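Local coordinates for protein restriction endonuclease (Mycobacterium sp., PDB 4F0Q) that cleaves DNA in a cytosine-methylation-dependent manner, acting as a tetrameric restriction endonuclease, at residues A267-S271 and K272-P276; S390-R393 and Q394-V397; A308-V311 and F312-S315; S364-P367 and E368-A371; F300-L303 and A304-V307. All blocks are in the same frame, centred on the assembly; numbering follows the deposited sequence.

Contact 1 (A267-S271 and K272-P276); sequences AVQSS and KEQQP
Ser270 and Glu273 come together round the first turn of the short helix 271-274, with 5.2 Å between the CA atom of Ser270 and that of Glu273. Residues 267-270 lead into the turn as loop, and Gln275 is the first residue to abandon helical backbone angles. Between these ends, Gln274 N donates to Ser270 O at 3.3 Å and Gln275 N to Ser271 O at 3.2 Å. Ser270 is the N-cap, and with Glu273 it forms a capping box. A chi1 of 63° sets the serine OG between its own backbone N and carbonyl carbon, where it accepts from Glu273 N at 3.2 Å. In return, Glu273 reaches back with an extended chain, and its OE1 receives Ser270 N in a nearly straight bond of 2.7 Å, on the anti side of the carboxylate and close to its plane. Gln274 adds a side-chain bond: its NE2 donates to Gln269 O at 3.2 Å from well above the carbonyl plane, and more weakly to Ser270 O. The Gln274 CG passes 3.6 Å from Gln269 OE1, the two amides standing almost perpendicular (83°). Beyond the turn, Gln274 OE1 accepts from Phe391 N on strand 390-391. Gln396 of helix 393-401 also donates to Gln269 O, Val268 rests on that same helix, and Pro276 packs on helix 281-292.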
loop_
_atom_site.group_PDB
_atom_site.type_symbol
_atom_site.label_atom_id
_atom_site.label_comp_id
_atom_site.label_asym_id
_atom_site.label_seq_id
_atom_site.Cartn_x
_atom_site.Cartn_y
_atom_site.Cartn_z
ATOM N N ALA A 267 -3.155 -8.498 18.376
ATOM C CA ALA A 267 -2.804 -8.958 17.038
ATOM C C ALA A 267 -1.549 -9.825 17.066
ATOM O O ALA A 267 -1.041 -10.236 16.024
ATOM C CB ALA A 267 -2.618 -7.774 16.101
ATOM N N VAL A 268 -1.055 -10.095 18.270
ATOM C CA VAL A 268 0.121 -10.938 18.444
ATOM C C VAL A 268 -0.276 -12.405 18.573
ATOM O O VAL A 268 -0.921 -12.800 19.544
ATOM C CB VAL A 268 0.931 -10.527 19.686
ATOM C CG1 VAL A 268 2.075 -11.498 19.915
ATOM C CG2 VAL A 268 1.450 -9.104 19.534
ATOM N N GLN A 269 0.110 -13.206 17.587
ATOM C CA GLN A 269 -0.184 -14.631 17.609
ATOM C C GLN A 269 0.986 -15.414 18.186
ATOM O O GLN A 269 2.145 -15.092 17.930
ATOM C CB GLN A 269 -0.501 -15.140 16.202
ATOM C CG GLN A 269 -1.686 -14.457 15.544
ATOM C CD GLN A 269 -2.077 -15.109 14.236
ATOM O OE1 GLN A 269 -1.584 -16.185 13.894
ATOM N NE2 GLN A 269 -2.966 -14.462 13.494
ATOM N N SER A 270 0.676 -16.441 18.968
ATOM C CA SER A 270 1.706 -17.312 19.513
ATOM C C SER A 270 2.270 -18.181 18.399
ATOM O O SER A 270 1.753 -18.182 17.281
ATOM C CB SER A 270 1.134 -18.190 20.627
ATOM O OG SER A 270 0.124 -19.052 20.130
ATOM N N SER A 271 3.334 -18.918 18.701
ATOM C CA SER A 271 3.916 -19.828 17.726
ATOM C C SER A 271 2.936 -20.949 17.399
ATOM O O SER A 271 2.904 -21.446 16.276
ATOM C CB SER A 271 5.237 -20.406 18.238
ATOM O OG SER A 271 6.213 -19.390 18.390
ATOM N N LYS A 272 2.128 -21.329 18.385
ATOM C CA LYS A 272 1.161 -22.407 18.209
ATOM C C LYS A 272 0.002 -21.985 17.310
ATOM O O LYS A 272 -0.538 -22.795 16.555
ATOM C CB LYS A 272 0.633 -22.887 19.565
ATOM C CG LYS A 272 -0.255 -24.119 19.477
ATOM C CD LYS A 272 -0.530 -24.720 20.847
ATOM C CE LYS A 272 -1.370 -23.792 21.708
ATOM N NZ LYS A 272 -1.718 -24.419 23.013
ATOM N N GLU A 273 -0.374 -20.713 17.390
ATOM C CA GLU A 273 -1.463 -20.187 16.578
ATOM C C GLU A 273 -1.073 -20.078 15.106
ATOM O O GLU A 273 -1.877 -20.362 14.220
ATOM C CB GLU A 273 -1.918 -18.826 17.108
ATOM C CG GLU A 273 -2.650 -18.898 18.437
ATOM C CD GLU A 273 -2.898 -17.529 19.039
ATOM O OE1 GLU A 273 -1.913 -16.861 19.416
ATOM O OE2 GLU A 273 -4.075 -17.124 19.132
ATOM N N GLN A 274 0.165 -19.668 14.853
ATOM C CA GLN A 274 0.654 -19.513 13.487
ATOM C C GLN A 274 0.870 -20.869 12.821
ATOM O O GLN A 274 0.844 -20.983 11.596
ATOM C CB GLN A 274 1.952 -18.707 13.472
ATOM C CG GLN A 274 1.843 -17.349 14.140
ATOM C CD GLN A 274 3.162 -16.605 14.153
ATOM O OE1 GLN A 274 3.791 -16.416 13.112
ATOM N NE2 GLN A 274 3.593 -16.184 15.336
ATOM N N GLN A 275 1.091 -21.891 13.640
ATOM C CA GLN A 275 1.262 -23.251 13.151
ATOM C C GLN A 275 -0.089 -23.954 13.095
ATOM O O GLN A 275 -1.003 -23.600 13.840
ATOM C CB GLN A 275 2.222 -24.021 14.062
ATOM C CG GLN A 275 3.653 -23.513 14.029
ATOM C CD GLN A 275 4.304 -23.702 12.677
ATOM O OE1 GLN A 275 4.594 -24.826 12.269
ATOM N NE2 GLN A 275 4.537 -22.601 11.971
ATOM N N PRO A 276 -0.225 -24.952 12.207
ATOM C CA PRO A 276 -1.475 -25.715 12.122
ATOM C C PRO A 276 -1.659 -26.628 13.330
ATOM O O PRO A 276 -0.793 -26.673 14.204
ATOM C CB PRO A 276 -1.288 -26.547 10.851
ATOM C CG PRO A 276 0.188 -26.687 10.712
ATOM C CD PRO A 276 0.762 -25.395 11.205
#

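Contact 2 (S390-R393 and Q394-V397); sequences SFSR and QAQV
Ser392 is the N-cap of helix 393-401, at the junction where strand 390-391 passes into that helix within the PDDEXK-type nuclease region. Its OG, turned between the backbone N and carbonyl carbon of its own residue (chi1 62°), accepts a weak capping bond of 3.4 Å from Ala395 N and also touches Ala395 CB at 3.3 Å. The same hydroxyl is hydrogen-bonded to Val365 O on strand 364-365, so the cap ties the start of the helix to the neighbouring strand of the small parallel pair. The carbonyl of Ser392 takes two donors: Gln396 N reaches Ser392 O at 3.2 Å in an almost straight bond (171°), and Gln396 NE2 adds a weak one. The second bond is possible because CG of Gln396 lies beside its backbone N (chi1 -54°) and the extended chain returns over the first turn, which also brings Gln396 CG to 3.3 Å from Ser392 O. The amide nitrogen, Gln396 NE2, ends 3.0 Å from Phe391 O, while its stronger partner is the carbonyl of Gln269. Phe391 sends its ring away from the turn into a T-shaped meeting with Tyr385, and its CB remains near the Gln396 chain. Val397, which packs on Thr98 of the fourth subunit, donates its N to Arg393 O at 2.9 Å, and the CG2 branch of Val397 sits 3.2 Å from that same Arg393 O.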
loop_
_atom_site.group_PDB
_atom_site.type_symbol
_atom_site.label_atom_id
_atom_site.label_comp_id
_atom_site.label_asym_id
_atom_site.label_seq_id
_atom_site.Cartn_x
_atom_site.Cartn_y
_atom_site.Cartn_z
ATOM N N SER A 390 7.343 -19.854 12.396
ATOM C CA SER A 390 6.535 -18.762 12.924
ATOM C C SER A 390 7.361 -17.490 13.069
ATOM O O SER A 390 8.582 -17.511 12.921
ATOM C CB SER A 390 5.938 -19.145 14.280
ATOM O OG SER A 390 5.118 -20.295 14.173
ATOM N N PHE A 391 6.687 -16.383 13.354
ATOM C CA PHE A 391 7.367 -15.128 13.639
ATOM C C PHE A 391 7.388 -14.900 15.145
ATOM O O PHE A 391 6.383 -15.114 15.824
ATOM C CB PHE A 391 6.674 -13.959 12.933
ATOM C CG PHE A 391 6.628 -14.097 11.436
ATOM C CD1 PHE A 391 7.706 -13.709 10.657
ATOM C CD2 PHE A 391 5.506 -14.614 10.809
ATOM C CE1 PHE A 391 7.667 -13.835 9.281
ATOM C CE2 PHE A 391 5.462 -14.742 9.432
ATOM C CZ PHE A 391 6.545 -14.352 8.669
ATOM N N SER A 392 8.536 -14.474 15.661
ATOM C CA SER A 392 8.701 -14.251 17.094
ATOM C C SER A 392 7.754 -13.172 17.600
ATOM O O SER A 392 7.263 -12.352 16.824
ATOM C CB SER A 392 10.148 -13.874 17.415
ATOM O OG SER A 392 10.513 -12.665 16.775
ATOM N N ARG A 393 7.501 -13.179 18.904
ATOM C CA ARG A 393 6.591 -12.217 19.506
ATOM C C ARG A 393 7.115 -10.796 19.345
ATOM O O ARG A 393 6.354 -9.872 19.054
ATOM C CB ARG A 393 6.373 -12.531 20.987
ATOM C CG ARG A 393 5.275 -11.700 21.621
ATOM C CD ARG A 393 4.994 -12.122 23.051
ATOM N NE ARG A 393 3.721 -11.582 23.519
ATOM C CZ ARG A 393 3.568 -10.370 24.042
ATOM N NH1 ARG A 393 4.612 -9.563 24.169
ATOM N NH2 ARG A 393 2.368 -9.965 24.440
ATOM N N GLN A 394 8.421 -10.630 19.525
ATOM C CA GLN A 394 9.047 -9.318 19.430
ATOM C C GLN A 394 8.957 -8.756 18.014
ATOM O O GLN A 394 8.781 -7.552 17.826
ATOM C CB GLN A 394 10.506 -9.383 19.887
ATOM C CG GLN A 394 11.170 -8.023 20.027
ATOM C CD GLN A 394 10.452 -7.120 21.013
ATOM O OE1 GLN A 394 9.880 -7.585 21.999
ATOM N NE2 GLN A 394 10.475 -5.819 20.749
ATOM N N ALA A 395 9.071 -9.635 17.022
ATOM C CA ALA A 395 8.946 -9.234 15.626
ATOM C C ALA A 395 7.565 -8.647 15.359
ATOM O O ALA A 395 7.438 -7.547 14.819
ATOM C CB ALA A 395 9.205 -10.420 14.710
ATOM N N GLN A 396 6.534 -9.389 15.754
ATOM C CA GLN A 396 5.154 -8.954 15.584
ATOM C C GLN A 396 4.883 -7.661 16.346
ATOM O O GLN A 396 4.186 -6.775 15.851
ATOM C CB GLN A 396 4.194 -10.049 16.050
ATOM C CG GLN A 396 4.439 -11.401 15.401
ATOM C CD GLN A 396 3.494 -12.471 15.907
ATOM O OE1 GLN A 396 2.305 -12.465 15.593
ATOM N NE2 GLN A 396 4.021 -13.398 16.700
ATOM N N VAL A 397 5.439 -7.561 17.551
ATOM C CA VAL A 397 5.298 -6.358 18.367
ATOM C C VAL A 397 5.892 -5.139 17.663
ATOM O O VAL A 397 5.273 -4.077 17.611
ATOM C CB VAL A 397 5.952 -6.536 19.758
ATOM C CG1 VAL A 397 6.167 -5.187 20.433
ATOM C CG2 VAL A 397 5.102 -7.446 20.633
#

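Contact 3 (A308-V311 and F312-S315); sequences AAEV and FRES
Glu310 and Arg313 run side by side and point the same way, but their flat ends are turned almost at right angles, the carboxylate and guanidinium planes 85° apart. The salt bridge therefore uses both carboxylate oxygens but is not coplanar. Glu310 OE2 lies over one face of the guanidinium, 3.0 Å from Arg313 NH2, whereas Arg313 NE donates to Glu310 OE1 at 3.1 Å from above the carboxylate plane. A bend at chi2 (67°) folds the Glu310 carboxylate toward the arginine. Glu314 approaches the same carboxylate from the next turn, its OE1 4.1 Å from Glu310 OE2; the likely repulsion is probably eased by Arg313 and by the salt bridge of Glu314 OE2 to Arg113. These residues belong to helix 297-314, which packs against the five-stranded mixed sheet of the nuclease region. Backbone bonds of the usual i to i+4 kind continue through it, among them Phe312 N to Ala308 O and Arg313 N to Ala309 O, each 2.9 Å. On the sheet-facing side, Phe312 leans its ring obliquely against the preceding turn, with CD2 3.0 Å from Ala308 O. That ring reaches Ile339, Ile382 and Val407 on three strands and lies nearly parallel to the ring of Tyr319. Gly342 and Ser343 of the second subunit pack against Phe312 and Val311, respectively.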
loop_
_atom_site.group_PDB
_atom_site.type_symbol
_atom_site.label_atom_id
_atom_site.label_comp_id
_atom_site.label_asym_id
_atom_site.label_seq_id
_atom_site.Cartn_x
_atom_site.Cartn_y
_atom_site.Cartn_z
ATOM N N ALA A 308 2.129 -16.249 -2.161
ATOM C CA ALA A 308 1.860 -14.842 -1.892
ATOM C C ALA A 308 0.802 -14.322 -2.854
ATOM O O ALA A 308 -0.146 -13.649 -2.441
ATOM C CB ALA A 308 3.134 -14.024 -2.007
ATOM N N ALA A 309 0.968 -14.644 -4.135
ATOM C CA ALA A 309 -0.008 -14.261 -5.152
ATOM C C ALA A 309 -1.405 -14.769 -4.802
ATOM O O ALA A 309 -2.392 -14.032 -4.900
ATOM C CB ALA A 309 0.418 -14.783 -6.515
ATOM N N GLU A 310 -1.480 -16.027 -4.378
ATOM C CA GLU A 310 -2.753 -16.638 -4.007
ATOM C C GLU A 310 -3.390 -15.947 -2.798
ATOM O O GLU A 310 -4.586 -15.642 -2.798
ATOM C CB GLU A 310 -2.569 -18.132 -3.727
ATOM C CG GLU A 310 -3.852 -18.861 -3.362
ATOM C CD GLU A 310 -4.840 -18.932 -4.513
ATOM O OE1 GLU A 310 -4.403 -18.878 -5.683
ATOM O OE2 GLU A 310 -6.057 -19.040 -4.247
ATOM N N VAL A 311 -2.578 -15.705 -1.774
ATOM C CA VAL A 311 -3.033 -15.047 -0.554
ATOM C C VAL A 311 -3.567 -13.652 -0.857
ATOM O O VAL A 311 -4.600 -13.245 -0.326
ATOM C CB VAL A 311 -1.901 -14.960 0.495
ATOM C CG1 VAL A 311 -2.284 -14.032 1.633
ATOM C CG2 VAL A 311 -1.563 -16.343 1.029
ATOM N N PHE A 312 -2.869 -12.928 -1.725
ATOM C CA PHE A 312 -3.325 -11.603 -2.125
ATOM C C PHE A 312 -4.611 -11.640 -2.945
ATOM O O PHE A 312 -5.510 -10.833 -2.716
ATOM C CB PHE A 312 -2.228 -10.833 -2.864
ATOM C CG PHE A 312 -1.191 -10.240 -1.954
ATOM C CD1 PHE A 312 -1.541 -9.273 -1.023
ATOM C CD2 PHE A 312 0.133 -10.640 -2.031
ATOM C CE1 PHE A 312 -0.592 -8.720 -0.185
ATOM C CE2 PHE A 312 1.087 -10.093 -1.195
ATOM C CZ PHE A 312 0.724 -9.131 -0.271
ATOM N N ARG A 313 -4.708 -12.573 -3.887
ATOM C CA ARG A 313 -5.923 -12.678 -4.689
ATOM C C ARG A 313 -7.114 -13.134 -3.858
ATOM O O ARG A 313 -8.264 -12.898 -4.223
ATOM C CB ARG A 313 -5.727 -13.620 -5.880
ATOM C CG ARG A 313 -6.195 -15.054 -5.666
ATOM C CD ARG A 313 -6.486 -15.735 -6.976
ATOM N NE ARG A 313 -6.680 -17.175 -6.824
ATOM C CZ ARG A 313 -7.859 -17.772 -6.678
ATOM N NH1 ARG A 313 -8.966 -17.049 -6.644
ATOM N NH2 ARG A 313 -7.932 -19.092 -6.569
ATOM N N GLU A 314 -6.831 -13.796 -2.742
ATOM C CA GLU A 314 -7.882 -14.302 -1.865
ATOM C C GLU A 314 -8.646 -13.149 -1.223
ATOM O O GLU A 314 -9.819 -13.284 -0.871
ATOM C CB GLU A 314 -7.293 -15.223 -0.788
ATOM C CG GLU A 314 -8.324 -15.866 0.137
ATOM C CD GLU A 314 -9.154 -16.939 -0.548
ATOM O OE1 GLU A 314 -8.774 -17.373 -1.655
ATOM O OE2 GLU A 314 -10.189 -17.347 0.020
ATOM N N SER A 315 -7.970 -12.013 -1.079
ATOM C CA SER A 315 -8.574 -10.823 -0.496
ATOM C C SER A 315 -9.172 -9.925 -1.571
ATOM O O SER A 315 -9.543 -8.783 -1.299
ATOM C CB SER A 315 -7.531 -10.040 0.302
ATOM O OG SER A 315 -6.942 -10.848 1.305
#

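Contact 4 (S364-P367 and E368-A371); sequences SVSP and EQVA
Ser366 N meets the amide oxygen of Gln369 from above the amide rather than along a lone pair: the N-H donates to Gln369 OE1 at 3.0 Å, 65° out of the carbonyl plane. The approach follows from the way the glutamine folds back, with CG beside its own backbone N and the rest of the chain extended across the start of the turn. There Gln369 CG comes within 3.2 Å of Ser366 OG. The reciprocal bond runs from Gln369 N to Ser366 OG, 3.3 Å long, and together the two make a capping box in which a glutamine occupies the position of the acceptor side chain. Ser366 is thus the N-cap of helix 367-374, which follows strand 364-365 in the nuclease region. The hydroxyl has further company, since Glu368 OE1 lies 3.0 Å from Ser366 OG, brought there by a bend at chi2 (100°). The second oxygen of Glu368 is engaged across the assembly, where it forms a salt bridge with Arg372 of the third subunit. From the strand, the CG1 branch of Val365 touches the amide oxygen, 3.2 Å from Gln369 OE1. The side chain of Gln369 lies about 9 Å from the bound magnesium ion. Further along the helix, Ala371 N donates to Pro367 O at 2.9 Å, with the methyl CB of Ala371 3.2 Å from that carbonyl oxygen.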
loop_
_atom_site.group_PDB
_atom_site.type_symbol
_atom_site.label_atom_id
_atom_site.label_comp_id
_atom_site.label_asym_id
_atom_site.label_seq_id
_atom_site.Cartn_x
_atom_site.Cartn_y
_atom_site.Cartn_z
ATOM N N SER A 364 11.613 -19.954 14.847
ATOM C CA SER A 364 10.935 -18.671 14.730
ATOM C C SER A 364 11.755 -17.644 13.950
ATOM O O SER A 364 12.979 -17.749 13.862
ATOM C CB SER A 364 10.592 -18.129 16.118
ATOM O OG SER A 364 9.669 -17.063 16.032
ATOM N N VAL A 365 11.069 -16.654 13.386
ATOM C CA VAL A 365 11.720 -15.593 12.624
ATOM C C VAL A 365 11.939 -14.350 13.484
ATOM O O VAL A 365 10.997 -13.808 14.064
ATOM C CB VAL A 365 10.904 -15.217 11.369
ATOM C CG1 VAL A 365 11.471 -13.966 10.711
ATOM C CG2 VAL A 365 10.878 -16.380 10.388
ATOM N N SER A 366 13.189 -13.903 13.555
ATOM C CA SER A 366 13.578 -12.790 14.415
ATOM C C SER A 366 13.119 -11.442 13.857
ATOM O O SER A 366 12.849 -11.324 12.663
ATOM C CB SER A 366 15.097 -12.787 14.600
ATOM O OG SER A 366 15.750 -12.385 13.410
ATOM N N PRO A 367 13.019 -10.419 14.727
ATOM C CA PRO A 367 12.679 -9.060 14.287
ATOM C C PRO A 367 13.690 -8.477 13.298
ATOM O O PRO A 367 13.315 -7.670 12.445
ATOM C CB PRO A 367 12.682 -8.254 15.594
ATOM C CG PRO A 367 13.413 -9.104 16.585
ATOM C CD PRO A 367 13.103 -10.507 16.194
ATOM N N GLU A 368 14.953 -8.878 13.414
ATOM C CA GLU A 368 15.980 -8.428 12.479
ATOM C C GLU A 368 15.682 -8.939 11.073
ATOM O O GLU A 368 15.806 -8.203 10.090
ATOM C CB GLU A 368 17.367 -8.904 12.920
ATOM C CG GLU A 368 17.854 -8.313 14.235
ATOM C CD GLU A 368 17.666 -9.256 15.405
ATOM O OE1 GLU A 368 17.156 -10.374 15.191
ATOM O OE2 GLU A 368 18.035 -8.882 16.539
ATOM N N GLN A 369 15.279 -10.202 10.993
ATOM C CA GLN A 369 15.006 -10.855 9.719
ATOM C C GLN A 369 13.847 -10.212 8.957
ATOM O O GLN A 369 13.888 -10.112 7.731
ATOM C CB GLN A 369 14.758 -12.351 9.931
ATOM C CG GLN A 369 16.011 -13.122 10.323
ATOM C CD GLN A 369 15.707 -14.471 10.945
ATOM O OE1 GLN A 369 14.549 -14.860 11.080
ATOM N NE2 GLN A 369 16.752 -15.192 11.334
ATOM N N VAL A 370 12.819 -9.773 9.679
ATOM C CA VAL A 370 11.705 -9.079 9.037
ATOM C C VAL A 370 12.083 -7.629 8.737
ATOM O O VAL A 370 11.714 -7.080 7.693
ATOM C CB VAL A 370 10.447 -9.095 9.931
ATOM C CG1 VAL A 370 9.285 -8.402 9.237
ATOM C CG2 VAL A 370 10.077 -10.524 10.299
ATOM N N ALA A 371 12.848 -7.021 9.641
ATOM C CA ALA A 371 13.295 -5.646 9.453
ATOM C C ALA A 371 14.195 -5.509 8.228
ATOM O O ALA A 371 14.275 -4.437 7.629
ATOM C CB ALA A 371 14.006 -5.141 10.693
#

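Contact 5 (F300-L303 and A304-V307); sequences FELL and ASRV
Leu302 O receives the N-H of Arg306 at 2.9 Å. Ser305 OG also approaches this oxygen, since its chi1 of 63° folds the hydroxyl back toward the preceding turn; its distance of 2.3 Å to Leu302 O is too short to be taken at face value, so that bond is doubtful in detail. The residues lie in helix 297-314 of the PDDEXK-type nuclease region, beside the metal site. Glu301 carries its side chain to about 4 Å from the bound magnesium ion, whose coordinating residues include Asp334 and Ala356, while its OE1 is hydrogen-bonded to His298. Regular helical bonds hold the turns together: Ser305 N to Glu301 O, Val307 N to Leu303 O and Ala304 N to Phe300 O, all 2.9 Å. Both Phe300 and Ala304 lie against Ala356 on strand 347-357, so this face of the helix meets the strand that contributes to the metal site. Arg306 extends fully from CG to NE past Leu302, and its guanidinium is held by Ser436 and by a salt bridge to Glu440, both on helix 430-440. Leu303 and Val307 cross obliquely on the buried side, with Leu303 CD1 4.1 Å from Val307 CG2, and that CG2 branch of Val307 sits 3.1 Å from Leu303 O.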
loop_
_atom_site.group_PDB
_atom_site.type_symbol
_atom_site.label_atom_id
_atom_site.label_comp_id
_atom_site.label_asym_id
_atom_site.label_seq_id
_atom_site.Cartn_x
_atom_site.Cartn_y
_atom_site.Cartn_z
ATOM N N PHE A 300 11.788 -22.799 -3.159
ATOM C CA PHE A 300 10.913 -22.345 -2.091
ATOM C C PHE A 300 10.592 -20.869 -2.267
ATOM O O PHE A 300 9.536 -20.409 -1.847
ATOM C CB PHE A 300 11.543 -22.589 -0.719
ATOM C CG PHE A 300 10.674 -22.156 0.427
ATOM C CD1 PHE A 300 9.600 -22.933 0.830
ATOM C CD2 PHE A 300 10.928 -20.972 1.099
ATOM C CE1 PHE A 300 8.795 -22.537 1.883
ATOM C CE2 PHE A 300 10.127 -20.570 2.152
ATOM C CZ PHE A 300 9.060 -21.355 2.546
ATOM N N GLU A 301 11.508 -20.128 -2.883
ATOM C CA GLU A 301 11.244 -18.729 -3.208
ATOM C C GLU A 301 10.137 -18.607 -4.259
ATOM O O GLU A 301 9.245 -17.764 -4.139
ATOM C CB GLU A 301 12.521 -18.024 -3.678
ATOM C CG GLU A 301 13.582 -17.883 -2.597
ATOM C CD GLU A 301 14.858 -17.241 -3.105
ATOM O OE1 GLU A 301 15.002 -17.090 -4.336
ATOM O OE2 GLU A 301 15.718 -16.884 -2.272
ATOM N N LEU A 302 10.195 -19.458 -5.280
ATOM C CA LEU A 302 9.160 -19.481 -6.316
ATOM C C LEU A 302 7.808 -19.886 -5.730
ATOM O O LEU A 302 6.776 -19.238 -5.984
ATOM C CB LEU A 302 9.552 -20.437 -7.444
ATOM C CG LEU A 302 8.584 -20.519 -8.626
ATOM C CD1 LEU A 302 8.414 -19.154 -9.276
ATOM C CD2 LEU A 302 9.057 -21.543 -9.643
ATOM N N LEU A 303 7.823 -20.961 -4.945
ATOM C CA LEU A 303 6.622 -21.417 -4.255
ATOM C C LEU A 303 6.042 -20.304 -3.392
ATOM O O LEU A 303 4.832 -20.116 -3.344
ATOM C CB LEU A 303 6.918 -22.639 -3.384
ATOM C CG LEU A 303 5.736 -23.102 -2.527
ATOM C CD1 LEU A 303 4.612 -23.640 -3.399
ATOM C CD2 LEU A 303 6.164 -24.132 -1.496
ATOM N N ALA A 304 6.916 -19.563 -2.720
ATOM C CA ALA A 304 6.490 -18.469 -1.857
ATOM C C ALA A 304 5.899 -17.325 -2.668
ATOM O O ALA A 304 4.992 -16.640 -2.203
ATOM C CB ALA A 304 7.648 -17.974 -1.013
ATOM N N SER A 305 6.419 -17.113 -3.873
ATOM C CA SER A 305 5.861 -16.095 -4.759
ATOM C C SER A 305 4.444 -16.480 -5.180
ATOM O O SER A 305 3.523 -15.653 -5.137
ATOM C CB SER A 305 6.750 -15.890 -5.987
ATOM O OG SER A 305 6.825 -17.068 -6.770
ATOM N N ARG A 306 4.270 -17.739 -5.576
ATOM C CA ARG A 306 2.946 -18.220 -5.969
ATOM C C ARG A 306 1.946 -18.169 -4.812
ATOM O O ARG A 306 0.799 -17.744 -4.982
ATOM C CB ARG A 306 3.033 -19.637 -6.540
ATOM C CG ARG A 306 3.789 -19.722 -7.856
ATOM C CD ARG A 306 3.742 -21.123 -8.436
ATOM N NE ARG A 306 4.439 -21.205 -9.716
ATOM C CZ ARG A 306 4.540 -22.314 -10.443
ATOM N NH1 ARG A 306 3.985 -23.441 -10.017
ATOM N NH2 ARG A 306 5.194 -22.296 -11.595
ATOM N N VAL A 307 2.395 -18.600 -3.637
ATOM C CA VAL A 307 1.573 -18.595 -2.432
ATOM C C VAL A 307 1.181 -17.174 -2.046
ATOM O O VAL A 307 0.043 -16.920 -1.661
ATOM C CB VAL A 307 2.298 -19.281 -1.251
ATOM C CG1 VAL A 307 1.597 -18.980 0.069
ATOM C CG2 VAL A 307 2.382 -20.779 -1.481
#

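Overall arrangement
Contacts 1, 2 and 4 are helix starts, each with a serine N-cap; contacts 3 and 5 are successive turns of helix 297-314, their centres 12 Å apart. The caps cluster: contact 2 touches both contact 1 and contact 4, joining the latter through the paired strands 364-365 and 390-391, while contacts 1 and 4 do not meet. Contact 1 is at the surface, contacts 2 and 4 are partly buried, and the two helical contacts are buried. Polar side chains dominate the caps, with an acidic acceptor in contact 1 and an amide in contact 4. Contact 3 holds a salt bridge between its own segments; in contact 5 Glu301 turns toward the magnesium and Arg306 to helix 430-440.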